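Local coordinates for protein ACDH-11, isoform b (Caenorhabditis elegans, PDB 4Y9J), which belongs to the acyl-CoA dehydrogenase family of flavoproteins and binds flavin-adenine dinucleotide within a four-chain assembly, at residues D213-L217 with I294-I298; H25-K29 with A51-S55; K490-V495 with C562-L567. One frame throughout, in Å; residues are numbered along the deposited sequence.

Contact 1: D213-L217 with I294-I298; sequences DTYRL and IAERI
The guanidinium of Arg297 presents an edge to Asp213: OD1 of Asp213 lies 2.6 Å from NH2 of Arg297 and almost exactly in the guanidinium plane. The carboxylate is turned the other way, its plane 77° from that of the guanidinium, and NH2 comes in from above it. This salt bridge is therefore edge-on for the arginine but not for the aspartate. The ring of Tyr215 has the carbonyl oxygen of Asp213 at its edge, in plane, and across the contact Ala295 O also lies at the edge, near the ring plane, while CB of Arg297 meets CE1 obliquely at 3.9 Å.

The backbones form an antiparallel ladder. Tyr215 and Ala295 form a hydrogen-bonded pair, with Tyr215 N to Ala295 O and Ala295 N to Tyr215 O both 2.8 Å, and Arg297 N continues it to Asp213 O at 2.7 Å. On the face of Thr214 and Glu296, OE1 of Glu296 accepts from Thr214 OG1 at 2.6 Å through its syn lone pair. The glutamate chain, bent at chi2 (-54°), folds back to accept it. On the other face, CD1 of Leu217 packs on CB of Ala295 at 3.7 Å.

Strand 285-298 is flanked here by strands 214-225 and 252-258, the latter bonding through Leu256 to Glu296. Phe255 of that strand meets the Tyr215 ring edge-to-face, and strand 206-209 borders strand 214-225 in the same mixed sheet of the middle domain.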
ATOM      1  N   ASP B 213      18.489 -30.720  30.729  1.00 58.12           N
ATOM      2  CA  ASP B 213      18.033 -29.316  30.881  1.00 58.94           C
ATOM      3  C   ASP B 213      17.405 -28.730  29.611  1.00 54.96           C
ATOM      4  O   ASP B 213      17.166 -27.505  29.529  1.00 54.27           O
ATOM      5  CB  ASP B 213      19.202 -28.484  31.379  1.00 60.29           C
ATOM      6  CG  ASP B 213      19.654 -28.937  32.759  1.00 66.48           C
ATOM      7  OD1 ASP B 213      18.768 -29.183  33.611  1.00 67.20           O
ATOM      8  OD2 ASP B 213      20.859 -29.088  32.980  1.00 75.57           O
ATOM      9  N   THR B 214      17.158 -29.607  28.636  1.00 54.13           N
ATOM     10  CA  THR B 214      16.502 -29.260  27.356  1.00 52.87           C
ATOM     11  C   THR B 214      14.995 -29.512  27.440  1.00 51.28           C
ATOM     12  O   THR B 214      14.580 -30.596  27.824  1.00 51.34           O
ATOM     13  CB  THR B 214      17.072 -30.131  26.251  1.00 53.52           C
ATOM     14  OG1 THR B 214      18.482 -29.930  26.208  1.00 52.93           O
ATOM     15  CG2 THR B 214      16.446 -29.779  24.902  1.00 51.68           C
ATOM     16  N   TYR B 215      14.208 -28.516  27.069  1.00 49.72           N
ATOM     17  CA  TYR B 215      12.767 -28.522  27.188  1.00 48.62           C
ATOM     18  C   TYR B 215      12.132 -28.083  25.824  1.00 46.94           C
ATOM     19  O   TYR B 215      12.773 -27.436  24.956  1.00 47.81           O
ATOM     20  CB  TYR B 215      12.292 -27.523  28.274  1.00 47.57           C
ATOM     21  CG  TYR B 215      12.674 -27.918  29.675  1.00 50.06           C
ATOM     22  CD1 TYR B 215      14.015 -27.847  30.092  1.00 51.47           C
ATOM     23  CD2 TYR B 215      11.718 -28.440  30.563  1.00 50.70           C
ATOM     24  CE1 TYR B 215      14.394 -28.276  31.363  1.00 55.39           C
ATOM     25  CE2 TYR B 215      12.089 -28.888  31.813  1.00 54.54           C
ATOM     26  CZ  TYR B 215      13.418 -28.813  32.206  1.00 56.43           C
ATOM     27  OH  TYR B 215      13.759 -29.242  33.465  1.00 64.94           O
ATOM     28  N   ARG B 216      10.848 -28.409  25.702  1.00 47.49           N
ATOM     29  CA  ARG B 216       9.932 -28.021  24.598  1.00 46.75           C
ATOM     30  C   ARG B 216       9.060 -26.946  25.204  1.00 44.61           C
ATOM     31  O   ARG B 216       8.439 -27.228  26.220  1.00 44.59           O
ATOM     32  CB  ARG B 216       8.967 -29.197  24.339  1.00 52.51           C
ATOM     33  CG  ARG B 216       9.259 -30.132  23.229  1.00 60.36           C
ATOM     34  CD  ARG B 216       7.985 -30.931  22.892  1.00 64.41           C
ATOM     35  NE  ARG B 216       7.577 -31.956  23.865  1.00 67.09           N
ATOM     36  CZ  ARG B 216       6.383 -32.083  24.476  1.00 67.35           C
ATOM     37  NH1 ARG B 216       5.374 -31.237  24.331  1.00 62.50           N
ATOM     38  NH2 ARG B 216       6.185 -33.115  25.261  1.00 70.89           N
ATOM     39  N   LEU B 217       8.988 -25.768  24.596  1.00 41.98           N
ATOM     40  CA  LEU B 217       8.134 -24.693  25.083  1.00 41.80           C
ATOM     41  C   LEU B 217       6.811 -24.599  24.311  1.00 40.70           C
ATOM     42  O   LEU B 217       6.782 -24.674  23.071  1.00 39.18           O
ATOM     43  CB  LEU B 217       8.836 -23.318  25.023  1.00 40.41           C
ATOM     44  CG  LEU B 217      10.187 -23.200  25.707  1.00 41.81           C
ATOM     45  CD1 LEU B 217      10.756 -21.797  25.641  1.00 40.84           C
ATOM     46  CD2 LEU B 217      10.154 -23.744  27.160  1.00 43.03           C
ATOM     47  N   ILE B 294      12.411 -25.760  21.029  1.00 41.37           N
ATOM     48  CA  ILE B 294      13.469 -26.373  21.856  1.00 44.05           C
ATOM     49  C   ILE B 294      14.327 -25.312  22.540  1.00 43.21           C
ATOM     50  O   ILE B 294      14.884 -24.411  21.879  1.00 42.46           O
ATOM     51  CB  ILE B 294      14.309 -27.308  20.993  1.00 46.80           C
ATOM     52  CG1 ILE B 294      13.360 -28.352  20.420  1.00 50.22           C
ATOM     53  CG2 ILE B 294      15.363 -28.023  21.840  1.00 47.91           C
ATOM     54  CD1 ILE B 294      13.978 -29.261  19.395  1.00 54.74           C
ATOM     55  N   ALA B 295      14.425 -25.432  23.860  1.00 42.31           N
ATOM     56  CA  ALA B 295      15.064 -24.441  24.658  1.00 42.56           C
ATOM     57  C   ALA B 295      15.865 -25.075  25.812  1.00 45.45           C
ATOM     58  O   ALA B 295      15.475 -26.137  26.361  1.00 46.33           O
ATOM     59  CB  ALA B 295      14.031 -23.499  25.213  1.00 42.69           C
ATOM     60  N   GLU B 296      16.916 -24.368  26.225  1.00 46.23           N
ATOM     61  CA  GLU B 296      17.805 -24.855  27.329  1.00 47.34           C
ATOM     62  C   GLU B 296      17.560 -24.075  28.616  1.00 47.20           C
ATOM     63  O   GLU B 296      17.558 -22.854  28.595  1.00 45.40           O
ATOM     64  CB  GLU B 296      19.247 -24.703  26.923  1.00 49.97           C
ATOM     65  CG  GLU B 296      19.644 -25.222  25.560  1.00 52.08           C
ATOM     66  CD  GLU B 296      19.293 -26.658  25.296  1.00 57.43           C
ATOM     67  OE1 GLU B 296      19.175 -27.433  26.262  1.00 59.16           O
ATOM     68  OE2 GLU B 296      19.186 -27.033  24.085  1.00 60.07           O
ATOM     69  N   ARG B 297      17.272 -24.765  29.711  1.00 47.69           N
ATOM     70  CA  ARG B 297      17.052 -24.092  30.977  1.00 52.65           C
ATOM     71  C   ARG B 297      18.364 -23.563  31.521  1.00 53.48           C
ATOM     72  O   ARG B 297      19.322 -24.313  31.605  1.00 54.62           O
ATOM     73  CB  ARG B 297      16.494 -25.036  32.063  1.00 55.18           C
ATOM     74  CG  ARG B 297      16.071 -24.277  33.337  1.00 56.75           C
ATOM     75  CD  ARG B 297      16.287 -24.980  34.681  1.00 63.18           C
ATOM     76  NE  ARG B 297      17.263 -26.061  34.648  1.00 66.21           N
ATOM     77  CZ  ARG B 297      18.410 -26.106  35.310  1.00 68.94           C
ATOM     78  NH1 ARG B 297      18.807 -25.164  36.150  1.00 69.98           N
ATOM     79  NH2 ARG B 297      19.162 -27.157  35.153  1.00 75.45           N
ATOM     80  N   ILE B 298      18.349 -22.328  32.012  1.00 52.57           N
ATOM     81  CA  ILE B 298      19.536 -21.683  32.590  1.00 54.60           C
ATOM     82  C   ILE B 298      19.148 -20.983  33.885  1.00 55.39           C
ATOM     83  O   ILE B 298      18.010 -20.582  34.115  1.00 52.74           O
ATOM     84  CB  ILE B 298      20.202 -20.691  31.586  1.00 54.21           C
ATOM     85  CG1 ILE B 298      19.247 -19.570  31.231  1.00 50.67           C
ATOM     86  CG2 ILE B 298      20.717 -21.434  30.374  1.00 52.58           C
ATOM     87  CD1 ILE B 298      19.861 -18.435  30.430  1.00 51.13           C
TER

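Contact 2: H25-K29 with A51-S55; sequences HNPYK and AADLS
Tyr28 lays its ring against the helix turn from Ala51 to Ser55, and three residues of that turn receive it. CD1 of the ring lies 3.6 Å from CB of Leu54, and CE1 is equally close to CD1 of the same leucine, whose side chain crosses that of the tyrosine at about a right angle. At the far end of the ring OH reaches CB of Ala51 at 3.5 Å, and CD2 faces CB of Ser55. The carbonyl oxygen of Ala51 lies over one ring face, where it also accepts the helical bond from Ser55 N. With CG anti to the backbone N (chi1 -176°), the ring extends from the loop to the helix.

The polar part of the first shell belongs to Asn26. Its ND2 donates to the backbone O of Ser55 over 3.0 Å, in the carbonyl plane and on a lone pair, with the acceptor close to the amide plane. Lys29 runs extended past the serine, bringing CE to 3.1 Å from OG of Ser55; a water bonded to that OG makes a weak bond to NZ.

The next shell fixes these groups. OD1 of Asn26 accepts from Tyr28 N at 2.9 Å, in the carbonyl plane, and from Lys29 N at 3.1 Å, above it. With ND2 also bonded to Asp59, both ends of the amide are held and its rotation is set. Asp35 binds OH of Tyr28, while Leu38 and Leu134 bring helices 34-41 and 121-135 against the ring.

The two bonds to OD1 define an Asx turn and Asx motif inside the loop before helix 34-41, while ND2 of the same amide ties that loop to helix 44-74 in the AidB-like N-terminal domain.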
ATOM      1  N   HIS B  25      24.474  17.899  12.417  1.00 39.16           N
ATOM      2  CA  HIS B  25      25.917  18.041  12.526  1.00 41.96           C
ATOM      3  C   HIS B  25      26.498  16.832  13.256  1.00 39.45           C
ATOM      4  O   HIS B  25      25.771  16.128  13.921  1.00 39.44           O
ATOM      5  CB  HIS B  25      26.244  19.315  13.301  1.00 45.82           C
ATOM      6  CG  HIS B  25      25.659  20.558  12.705  1.00 45.14           C
ATOM      7  ND1 HIS B  25      26.152  21.128  11.546  1.00 47.09           N
ATOM      8  CD2 HIS B  25      24.669  21.374  13.134  1.00 43.47           C
ATOM      9  CE1 HIS B  25      25.459  22.229  11.279  1.00 47.71           C
ATOM     10  NE2 HIS B  25      24.552  22.389  12.219  1.00 44.92           N
ATOM     11  N   ASN B  26      27.817  16.606  13.117  1.00 43.40           N
ATOM     12  CA  ASN B  26      28.522  15.521  13.833  1.00 42.20           C
ATOM     13  C   ASN B  26      28.076  15.553  15.287  1.00 41.53           C
ATOM     14  O   ASN B  26      28.360  16.554  15.965  1.00 44.08           O
ATOM     15  CB  ASN B  26      30.037  15.751  13.746  1.00 45.23           C
ATOM     16  CG  ASN B  26      30.849  14.657  14.461  1.00 44.63           C
ATOM     17  OD1 ASN B  26      30.578  14.326  15.604  1.00 44.42           O
ATOM     18  ND2 ASN B  26      31.831  14.128  13.791  1.00 43.32           N
ATOM     19  N   PRO B  27      27.372  14.500  15.778  1.00 38.39           N
ATOM     20  CA  PRO B  27      26.774  14.586  17.088  1.00 38.08           C
ATOM     21  C   PRO B  27      27.753  14.500  18.269  1.00 39.19           C
ATOM     22  O   PRO B  27      27.367  14.788  19.378  1.00 40.81           O
ATOM     23  CB  PRO B  27      25.774  13.450  17.087  1.00 36.85           C
ATOM     24  CG  PRO B  27      26.335  12.458  16.160  1.00 36.76           C
ATOM     25  CD  PRO B  27      26.885  13.294  15.088  1.00 39.49           C
ATOM     26  N   TYR B  28      28.982  14.086  18.044  1.00 40.20           N
ATOM     27  CA  TYR B  28      29.961  14.087  19.084  1.00 42.55           C
ATOM     28  C   TYR B  28      30.454  15.528  19.191  1.00 46.22           C
ATOM     29  O   TYR B  28      30.402  16.110  20.247  1.00 50.58           O
ATOM     30  CB  TYR B  28      31.131  13.154  18.771  1.00 44.85           C
ATOM     31  CG  TYR B  28      32.073  13.137  19.940  1.00 46.73           C
ATOM     32  CD1 TYR B  28      31.742  12.485  21.100  1.00 46.91           C
ATOM     33  CD2 TYR B  28      33.217  13.910  19.943  1.00 51.65           C
ATOM     34  CE1 TYR B  28      32.571  12.531  22.214  1.00 48.58           C
ATOM     35  CE2 TYR B  28      34.029  13.976  21.062  1.00 53.35           C
ATOM     36  CZ  TYR B  28      33.696  13.275  22.199  1.00 51.48           C
ATOM     37  OH  TYR B  28      34.538  13.337  23.310  1.00 53.49           O
ATOM     38  N   LYS B  29      30.883  16.122  18.093  1.00 45.22           N
ATOM     39  CA  LYS B  29      31.430  17.478  18.106  1.00 48.96           C
ATOM     40  C   LYS B  29      30.410  18.541  18.502  1.00 49.54           C
ATOM     41  O   LYS B  29      30.742  19.503  19.119  1.00 49.35           O
ATOM     42  CB  LYS B  29      31.960  17.844  16.740  1.00 51.24           C
ATOM     43  CG  LYS B  29      33.232  17.088  16.385  1.00 57.28           C
ATOM     44  CD  LYS B  29      33.667  17.347  14.950  1.00 58.70           C
ATOM     45  CE  LYS B  29      34.855  16.495  14.624  1.00 66.34           C
ATOM     46  NZ  LYS B  29      35.316  16.745  13.243  1.00 66.46           N
ATOM     47  N   ALA B  51      37.628   9.618  22.542  1.00 51.52           N
ATOM     48  CA  ALA B  51      37.092  10.738  21.798  1.00 52.47           C
ATOM     49  C   ALA B  51      37.399  10.610  20.327  1.00 53.04           C
ATOM     50  O   ALA B  51      36.575  11.006  19.514  1.00 50.67           O
ATOM     51  CB  ALA B  51      37.640  12.067  22.296  1.00 54.58           C
ATOM     52  N   ALA B  52      38.563  10.090  19.959  1.00 53.50           N
ATOM     53  CA  ALA B  52      38.817   9.922  18.516  1.00 55.03           C
ATOM     54  C   ALA B  52      37.855   8.898  17.920  1.00 52.77           C
ATOM     55  O   ALA B  52      37.302   9.142  16.857  1.00 54.08           O
ATOM     56  CB  ALA B  52      40.241   9.564  18.213  1.00 57.76           C
ATOM     57  N   ASP B  53      37.577   7.812  18.627  1.00 49.59           N
ATOM     58  CA  ASP B  53      36.607   6.852  18.109  1.00 49.46           C
ATOM     59  C   ASP B  53      35.211   7.467  17.907  1.00 45.41           C
ATOM     60  O   ASP B  53      34.557   7.288  16.880  1.00 45.91           O
ATOM     61  CB  ASP B  53      36.492   5.638  18.999  1.00 48.48           C
ATOM     62  CG  ASP B  53      35.560   4.590  18.418  1.00 47.07           C
ATOM     63  OD1 ASP B  53      35.828   4.018  17.321  1.00 48.30           O
ATOM     64  OD2 ASP B  53      34.598   4.309  19.071  1.00 43.30           O
ATOM     65  N   LEU B  54      34.754   8.217  18.894  1.00 47.59           N
ATOM     66  CA  LEU B  54      33.449   8.777  18.882  1.00 44.27           C
ATOM     67  C   LEU B  54      33.305   9.874  17.851  1.00 44.91           C
ATOM     68  O   LEU B  54      32.271   9.948  17.162  1.00 43.69           O
ATOM     69  CB  LEU B  54      33.062   9.283  20.267  1.00 45.51           C
ATOM     70  CG  LEU B  54      32.936   8.185  21.323  1.00 45.81           C
ATOM     71  CD1 LEU B  54      32.718   8.911  22.644  1.00 46.04           C
ATOM     72  CD2 LEU B  54      31.757   7.245  21.050  1.00 46.24           C
ATOM     73  N   SER B  55      34.329  10.699  17.718  1.00 46.65           N
ATOM     74  CA  SER B  55      34.314  11.739  16.736  1.00 48.68           C
ATOM     75  C   SER B  55      34.237  11.173  15.295  1.00 47.23           C
ATOM     76  O   SER B  55      33.450  11.679  14.467  1.00 43.72           O
ATOM     77  CB  SER B  55      35.527  12.641  16.888  1.00 52.40           C
ATOM     78  OG  SER B  55      35.337  13.763  16.048  1.00 54.11           O
TER
HETATM   79  O   HOH W   1      36.131  13.621  13.360  1.00 57.09           O

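Contact 3: K490-V495 with C562-L567; sequences KSKEAV and CCEQPL
Helix 486-512 passes beside the last turn of helix 552-563 and the loop that follows, with Ser491 and Cys562 marking the nearest CA atoms, 5.3 Å apart, and no hydrogen bond joining the two segments.

Side chains, two of them cysteines, do the work. CB of Cys562 abuts CB of Ser491 at 3.8 Å, and its SG touches CG2 of Val495 at the same distance. SG of Cys563 lies against the backbone of the serine, 3.8 Å from CA of Ser491, and also approaches O of Lys490. The serine hydroxyl is bound to the carbonyl of Lys487, so its polar end is satisfied within its own helix while CB meets Cys562.

CB of Ala494 comes to 3.5 Å from the carbonyl O of Cys562. Leu567 then returns from the loop: its CD1 rests 3.7 Å from N of Val495 and 3.8 Å from CG2 of the same valine, the two side chains crossing obliquely. The chi1 of Val495 (173°) places CG2 beside its own backbone N, where it meets both the Cys562 sulfur and CD1 of Leu567.

Ile541 of helix 524-545 packs on Ser491, Val495 and Cys562, and Arg571 of the second subunit binds O of Cys563. The arrangement is packing of one helix on the C-terminal end of another and the loop after it, in the helical ACDH-11-type C-terminal domain.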
ATOM      1  N   LYS B 490      23.907  28.479  46.291  1.00 71.03           N
ATOM      2  CA  LYS B 490      22.460  28.389  46.389  1.00 70.94           C
ATOM      3  C   LYS B 490      21.986  27.013  45.914  1.00 66.03           C
ATOM      4  O   LYS B 490      21.078  26.408  46.501  1.00 65.43           O
ATOM      5  CB  LYS B 490      21.800  29.466  45.543  1.00 74.04           C
ATOM      6  CG  LYS B 490      21.704  30.817  46.218  1.00 80.65           C
ATOM      7  CD  LYS B 490      20.688  31.713  45.504  1.00 86.44           C
ATOM      8  CE  LYS B 490      21.361  32.695  44.556  1.00 89.13           C
ATOM      9  NZ  LYS B 490      21.894  33.859  45.320  1.00 92.49           N
ATOM     10  N   SER B 491      22.579  26.542  44.828  1.00 62.93           N
ATOM     11  CA  SER B 491      22.227  25.254  44.277  1.00 60.17           C
ATOM     12  C   SER B 491      22.468  24.126  45.262  1.00 60.92           C
ATOM     13  O   SER B 491      21.587  23.277  45.465  1.00 58.45           O
ATOM     14  CB  SER B 491      22.996  24.999  42.975  1.00 59.89           C
ATOM     15  OG  SER B 491      22.726  26.011  42.002  1.00 59.46           O
ATOM     16  N   LYS B 492      23.669  24.122  45.878  1.00 63.43           N
ATOM     17  CA  LYS B 492      23.968  23.208  46.967  1.00 66.07           C
ATOM     18  C   LYS B 492      22.949  23.252  48.098  1.00 64.04           C
ATOM     19  O   LYS B 492      22.526  22.183  48.569  1.00 66.62           O
ATOM     20  CB  LYS B 492      25.397  23.443  47.514  1.00 72.53           C
ATOM     21  CG  LYS B 492      25.690  22.660  48.802  1.00 79.11           C
ATOM     22  CD  LYS B 492      27.021  22.978  49.465  1.00 84.98           C
ATOM     23  CE  LYS B 492      27.420  21.832  50.386  1.00 87.54           C
ATOM     24  NZ  LYS B 492      27.990  22.299  51.668  1.00 93.40           N
ATOM     25  N   GLU B 493      22.545  24.457  48.538  1.00 64.05           N
ATOM     26  CA  GLU B 493      21.616  24.518  49.671  1.00 66.14           C
ATOM     27  C   GLU B 493      20.240  23.998  49.252  1.00 62.36           C
ATOM     28  O   GLU B 493      19.518  23.418  50.057  1.00 62.10           O
ATOM     29  CB  GLU B 493      21.488  25.935  50.233  1.00 69.98           C
ATOM     30  CG  GLU B 493      22.790  26.400  50.862  1.00 75.59           C
ATOM     31  CD  GLU B 493      22.869  27.892  51.121  1.00 79.61           C
ATOM     32  OE1 GLU B 493      21.951  28.636  50.759  1.00 82.20           O
ATOM     33  OE2 GLU B 493      23.866  28.328  51.699  1.00 82.35           O
ATOM     34  N   ALA B 494      19.886  24.185  47.991  1.00 61.44           N
ATOM     35  CA  ALA B 494      18.612  23.621  47.458  1.00 57.93           C
ATOM     36  C   ALA B 494      18.591  22.064  47.482  1.00 57.15           C
ATOM     37  O   ALA B 494      17.636  21.422  47.956  1.00 55.24           O
ATOM     38  CB  ALA B 494      18.374  24.150  46.075  1.00 55.58           C
ATOM     39  N   VAL B 495      19.680  21.465  47.031  1.00 58.02           N
ATOM     40  CA  VAL B 495      19.798  20.023  47.021  1.00 56.17           C
ATOM     41  C   VAL B 495      19.793  19.458  48.470  1.00 58.92           C
ATOM     42  O   VAL B 495      19.070  18.506  48.788  1.00 57.90           O
ATOM     43  CB  VAL B 495      21.081  19.625  46.276  1.00 55.05           C
ATOM     44  CG1 VAL B 495      21.304  18.136  46.413  1.00 56.12           C
ATOM     45  CG2 VAL B 495      21.011  19.989  44.815  1.00 53.69           C
ATOM     46  N   CYS B 562      18.650  23.435  39.777  1.00 48.50           N
ATOM     47  CA  CYS B 562      18.490  23.219  41.195  1.00 50.55           C
ATOM     48  C   CYS B 562      17.546  24.225  41.866  1.00 52.92           C
ATOM     49  O   CYS B 562      16.897  23.908  42.861  1.00 57.77           O
ATOM     50  CB  CYS B 562      19.835  23.277  41.899  1.00 54.23           C
ATOM     51  SG  CYS B 562      20.870  21.855  41.542  1.00 54.39           S
ATOM     52  N   CYS B 563      17.549  25.463  41.404  1.00 51.93           N
ATOM     53  CA  CYS B 563      16.873  26.498  42.132  1.00 53.57           C
ATOM     54  C   CYS B 563      15.593  26.933  41.473  1.00 51.57           C
ATOM     55  O   CYS B 563      14.878  27.669  42.076  1.00 51.95           O
ATOM     56  CB  CYS B 563      17.770  27.710  42.261  1.00 54.87           C
ATOM     57  SG  CYS B 563      19.228  27.291  43.273  1.00 60.28           S
ATOM     58  N   GLU B 564      15.391  26.598  40.211  1.00 50.79           N
ATOM     59  CA  GLU B 564      14.218  27.134  39.428  1.00 50.73           C
ATOM     60  C   GLU B 564      13.134  26.140  39.140  1.00 50.82           C
ATOM     61  O   GLU B 564      12.132  26.480  38.500  1.00 50.93           O
ATOM     62  CB  GLU B 564      14.655  27.772  38.104  1.00 49.34           C
ATOM     63  CG  GLU B 564      15.448  29.057  38.326  1.00 50.88           C
ATOM     64  CD  GLU B 564      15.867  29.788  37.063  1.00 50.16           C
ATOM     65  OE1 GLU B 564      15.742  29.251  35.975  1.00 53.68           O
ATOM     66  OE2 GLU B 564      16.364  30.935  37.172  1.00 57.99           O
ATOM     67  N   GLN B 565      13.285  24.931  39.647  1.00 49.73           N
ATOM     68  CA  GLN B 565      12.192  23.976  39.661  1.00 49.34           C
ATOM     69  C   GLN B 565      12.226  23.294  41.014  1.00 54.24           C
ATOM     70  O   GLN B 565      13.270  23.201  41.675  1.00 57.60           O
ATOM     71  CB  GLN B 565      12.327  22.974  38.543  1.00 53.23           C
ATOM     72  CG  GLN B 565      13.688  22.326  38.523  1.00 56.11           C
ATOM     73  CD  GLN B 565      13.817  21.313  37.430  1.00 57.27           C
ATOM     74  OE1 GLN B 565      12.875  21.140  36.576  1.00 60.86           O
ATOM     75  NE2 GLN B 565      14.971  20.648  37.397  1.00 49.70           N
ATOM     76  N   PRO B 566      11.099  22.817  41.466  1.00 56.89           N
ATOM     77  CA  PRO B 566      11.178  22.105  42.705  1.00 58.92           C
ATOM     78  C   PRO B 566      11.988  20.802  42.540  1.00 52.26           C
ATOM     79  O   PRO B 566      11.825  20.070  41.598  1.00 47.69           O
ATOM     80  CB  PRO B 566       9.698  21.856  43.051  1.00 61.99           C
ATOM     81  CG  PRO B 566       8.984  21.908  41.755  1.00 63.46           C
ATOM     82  CD  PRO B 566       9.711  22.971  40.987  1.00 62.52           C
ATOM     83  N   LEU B 567      12.910  20.559  43.446  1.00 50.58           N
ATOM     84  CA  LEU B 567      13.724  19.352  43.376  1.00 47.86           C
ATOM     85  C   LEU B 567      12.937  18.280  44.046  1.00 48.01           C
ATOM     86  O   LEU B 567      12.906  17.130  43.608  1.00 49.48           O
ATOM     87  CB  LEU B 567      15.080  19.549  44.038  1.00 49.63           C
ATOM     88  CG  LEU B 567      16.084  20.487  43.377  1.00 51.26           C
ATOM     89  CD1 LEU B 567      17.335  20.640  44.278  1.00 53.90           C
ATOM     90  CD2 LEU B 567      16.483  19.943  42.012  1.00 53.77           C
TER

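The three contacts lie in series along the chain and do not touch; each is partly buried, so none is wholly core or wholly surface. Contact 1 sits in the beta-sheet of the middle domain, and its chemistry is largely polar, a backbone ladder with a salt bridge and a Thr-Glu bond. Contact 3, its centre about 53 Å from that of contact 1 and on the opposite side of the chain's centre, joins a helix to a helix end and loop mainly by apolar and sulfur contacts, with no hydrogen bond across. Contact 2 is intermediate, pairing a loop and a helix through one amide and an aromatic ring. Contacts 2 and 3 both reach the second subunit, whereas no other chain touches contact 1.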